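Local coordinates for protein glutamine synthetase (Helicobacter pylori, PDB 5ZLI) that is a class I-beta glutamine synthetase that assembles into a twelve-subunit particle from chains combining a beta-grasp domain with a larger catalytic domain, at residues G317-T322 with R427-E432. Numbering follows the deposited sequence.
Sequences GLAAFT and RRSLEE
Gly317, Ala319 and Ala320 pack against Ser429, Leu430 and Glu432 in a buried helix-helix contact within the glutamine synthetase catalytic domain. It joins helices 315-322 and 426-434. The axes of segments 317-322 and 427-432 approach to 7.0 Å and cross at -120°. Small residues at the crossing are consistent with this closeness. At Gly317 the two backbones meet directly, with Gly317 CA 3.8 Å from Glu432 C. The CB of Glu432 also lies against Gly317. Beyond it the Glu432 chain bends at chi2 (-91°) and leads away, and its carboxylate forms a salt bridge with Arg316.

Ala320 points its CB at the other helix. The methyl touches CD2 of Leu430 at 3.5 Å and sits 3.8 Å from the carbonyl O of Ser429. The CA-CB bond of Leu430 faces away, yet the CD2 branch comes round to make this contact. The Leu430 side chain also packs on Lys458 and Phe459 of helix 448-466.

Ser429 turns its hydroxyl beside its own backbone N (chi1 -71°). OG lies 3.5 Å from CB of Ala319, a van der Waals contact. Its polar partners are Tyr329 OH and the carbonyl O of Thr425.

Leu318 points away and packs on helix 377-393. Arg428 forms a salt bridge with Glu431 of a second subunit. The arrangement is characteristic of close helix crossing through glycine, alanine and serine, here in the helical packing of the catalytic domain.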
ATOM      1  N   GLY B 317     -43.553 -34.088 -20.218  1.00 39.15           N
ATOM      2  CA  GLY B 317     -44.340 -33.166 -19.414  1.00 39.21           C
ATOM      3  C   GLY B 317     -44.043 -33.250 -17.933  1.00 36.01           C
ATOM      4  O   GLY B 317     -44.112 -32.236 -17.231  1.00 29.52           O
ATOM      5  N   LEU B 318     -43.718 -34.455 -17.440  1.00 32.19           N
ATOM      6  CA  LEU B 318     -43.305 -34.633 -16.050  1.00 33.00           C
ATOM      7  C   LEU B 318     -42.043 -33.848 -15.704  1.00 35.11           C
ATOM      8  O   LEU B 318     -41.841 -33.480 -14.537  1.00 34.99           O
ATOM      9  CB  LEU B 318     -43.112 -36.119 -15.749  1.00 32.46           C
ATOM     10  CG  LEU B 318     -43.010 -36.549 -14.270  1.00 27.61           C
ATOM     11  CD1 LEU B 318     -44.214 -36.144 -13.542  1.00 32.11           C
ATOM     12  CD2 LEU B 318     -42.861 -38.064 -14.118  1.00 29.96           C
ATOM     13  N   ALA B 319     -41.194 -33.561 -16.696  1.00 34.88           N
ATOM     14  CA  ALA B 319     -39.964 -32.827 -16.417  1.00 33.06           C
ATOM     15  C   ALA B 319     -40.248 -31.489 -15.757  1.00 31.21           C
ATOM     16  O   ALA B 319     -39.443 -31.024 -14.958  1.00 33.53           O
ATOM     17  CB  ALA B 319     -39.176 -32.611 -17.706  1.00 32.95           C
ATOM     18  N   ALA B 320     -41.407 -30.887 -16.046  1.00 33.10           N
ATOM     19  CA  ALA B 320     -41.836 -29.631 -15.431  1.00 29.74           C
ATOM     20  C   ALA B 320     -41.969 -29.699 -13.902  1.00 31.35           C
ATOM     21  O   ALA B 320     -41.942 -28.655 -13.239  1.00 27.18           O
ATOM     22  CB  ALA B 320     -43.149 -29.181 -16.067  1.00 32.46           C
ATOM     23  N   PHE B 321     -42.157 -30.876 -13.316  1.00 30.28           N
ATOM     24  CA  PHE B 321     -42.177 -30.889 -11.867  1.00 29.02           C
ATOM     25  C   PHE B 321     -40.917 -31.457 -11.259  1.00 32.08           C
ATOM     26  O   PHE B 321     -40.578 -31.086 -10.123  1.00 28.48           O
ATOM     27  CB  PHE B 321     -43.366 -31.688 -11.346  1.00 35.60           C
ATOM     28  CG  PHE B 321     -44.677 -31.191 -11.836  1.00 34.37           C
ATOM     29  CD1 PHE B 321     -45.284 -30.117 -11.226  1.00 35.79           C
ATOM     30  CD2 PHE B 321     -45.323 -31.819 -12.887  1.00 40.62           C
ATOM     31  CE1 PHE B 321     -46.513 -29.650 -11.667  1.00 37.13           C
ATOM     32  CE2 PHE B 321     -46.558 -31.359 -13.337  1.00 39.99           C
ATOM     33  CZ  PHE B 321     -47.155 -30.283 -12.719  1.00 36.46           C
ATOM     34  N   THR B 322     -40.226 -32.345 -11.991  1.00 36.01           N
ATOM     35  CA  THR B 322     -39.004 -32.979 -11.511  1.00 34.92           C
ATOM     36  C   THR B 322     -37.755 -32.205 -11.878  1.00 33.76           C
ATOM     37  O   THR B 322     -36.715 -32.389 -11.231  1.00 33.19           O
ATOM     38  CB  THR B 322     -38.858 -34.396 -12.074  1.00 31.14           C
ATOM     39  OG1 THR B 322     -38.992 -34.359 -13.495  1.00 32.15           O
ATOM     40  CG2 THR B 322     -39.917 -35.290 -11.488  1.00 31.17           C
ATOM     41  N   ARG B 427     -39.106 -24.293 -20.777  1.00 29.96           N
ATOM     42  CA  ARG B 427     -40.225 -23.765 -21.542  1.00 31.68           C
ATOM     43  C   ARG B 427     -40.897 -24.880 -22.333  1.00 39.47           C
ATOM     44  O   ARG B 427     -42.130 -24.997 -22.333  1.00 44.42           O
ATOM     45  CB  ARG B 427     -39.757 -22.659 -22.487  1.00 34.97           C
ATOM     46  CG  ARG B 427     -40.772 -22.326 -23.583  1.00 38.98           C
ATOM     47  CD  ARG B 427     -40.279 -21.197 -24.423  1.00 37.09           C
ATOM     48  NE  ARG B 427     -40.549 -19.926 -23.790  1.00 45.04           N
ATOM     49  CZ  ARG B 427     -41.637 -19.221 -24.022  1.00 52.13           C
ATOM     50  NH1 ARG B 427     -42.534 -19.684 -24.875  1.00 57.80           N
ATOM     51  NH2 ARG B 427     -41.820 -18.065 -23.412  1.00 49.46           N
ATOM     52  N   ARG B 428     -40.103 -25.730 -23.004  1.00 33.18           N
ATOM     53  CA  ARG B 428     -40.731 -26.811 -23.743  1.00 34.10           C
ATOM     54  C   ARG B 428     -41.363 -27.807 -22.774  1.00 38.23           C
ATOM     55  O   ARG B 428     -42.468 -28.284 -23.039  1.00 31.67           O
ATOM     56  CB  ARG B 428     -39.726 -27.460 -24.707  1.00 30.73           C
ATOM     57  CG  ARG B 428     -40.335 -27.785 -26.096  1.00 31.13           C
ATOM     58  CD  ARG B 428     -39.294 -28.218 -27.120  1.00 41.99           C
ATOM     59  NE  ARG B 428     -38.449 -29.326 -26.659  1.00 47.49           N
ATOM     60  CZ  ARG B 428     -37.382 -29.765 -27.318  1.00 40.77           C
ATOM     61  NH1 ARG B 428     -36.656 -30.777 -26.858  1.00 24.53           N
ATOM     62  NH2 ARG B 428     -37.046 -29.164 -28.448  1.00 44.69           N
ATOM     63  N   SER B 429     -40.728 -28.048 -21.613  1.00 36.22           N
ATOM     64  CA  SER B 429     -41.286 -28.946 -20.605  1.00 29.17           C
ATOM     65  C   SER B 429     -42.636 -28.467 -20.097  1.00 34.72           C
ATOM     66  O   SER B 429     -43.548 -29.274 -19.891  1.00 30.99           O
ATOM     67  CB  SER B 429     -40.332 -29.055 -19.433  1.00 27.73           C
ATOM     68  OG  SER B 429     -39.209 -29.793 -19.813  1.00 35.80           O
ATOM     69  N   LEU B 430     -42.798 -27.154 -19.917  1.00 35.33           N
ATOM     70  CA  LEU B 430     -44.090 -26.668 -19.457  1.00 37.63           C
ATOM     71  C   LEU B 430     -45.118 -26.794 -20.563  1.00 42.47           C
ATOM     72  O   LEU B 430     -46.248 -27.233 -20.318  1.00 43.49           O
ATOM     73  CB  LEU B 430     -43.988 -25.230 -18.967  1.00 38.19           C
ATOM     74  CG  LEU B 430     -43.184 -25.135 -17.671  1.00 42.52           C
ATOM     75  CD1 LEU B 430     -42.822 -23.701 -17.322  1.00 37.64           C
ATOM     76  CD2 LEU B 430     -43.978 -25.763 -16.546  1.00 33.12           C
ATOM     77  N   GLU B 431     -44.732 -26.436 -21.789  1.00 38.73           N
ATOM     78  CA  GLU B 431     -45.574 -26.700 -22.946  1.00 40.38           C
ATOM     79  C   GLU B 431     -45.988 -28.183 -22.999  1.00 39.68           C
ATOM     80  O   GLU B 431     -47.174 -28.508 -23.102  1.00 32.73           O
ATOM     81  CB  GLU B 431     -44.813 -26.245 -24.194  1.00 38.02           C
ATOM     82  CG  GLU B 431     -44.809 -24.716 -24.338  1.00 43.69           C
ATOM     83  CD  GLU B 431     -43.768 -24.171 -25.327  1.00 48.12           C
ATOM     84  OE1 GLU B 431     -43.043 -24.961 -25.988  1.00 38.06           O
ATOM     85  OE2 GLU B 431     -43.686 -22.925 -25.435  1.00 52.81           O
ATOM     86  N   GLU B 432     -45.022 -29.097 -22.887  1.00 40.66           N
ATOM     87  CA  GLU B 432     -45.357 -30.516 -22.923  1.00 41.50           C
ATOM     88  C   GLU B 432     -46.280 -30.878 -21.771  1.00 42.31           C
ATOM     89  O   GLU B 432     -47.174 -31.717 -21.926  1.00 43.76           O
ATOM     90  CB  GLU B 432     -44.092 -31.376 -22.891  1.00 38.99           C
ATOM     91  CG  GLU B 432     -43.202 -31.083 -24.080  1.00 40.26           C
ATOM     92  CD  GLU B 432     -43.459 -31.945 -25.276  1.00 43.00           C
ATOM     93  OE1 GLU B 432     -43.933 -33.085 -25.104  1.00 50.46           O
ATOM     94  OE2 GLU B 432     -43.232 -31.445 -26.404  1.00 47.02           O
TER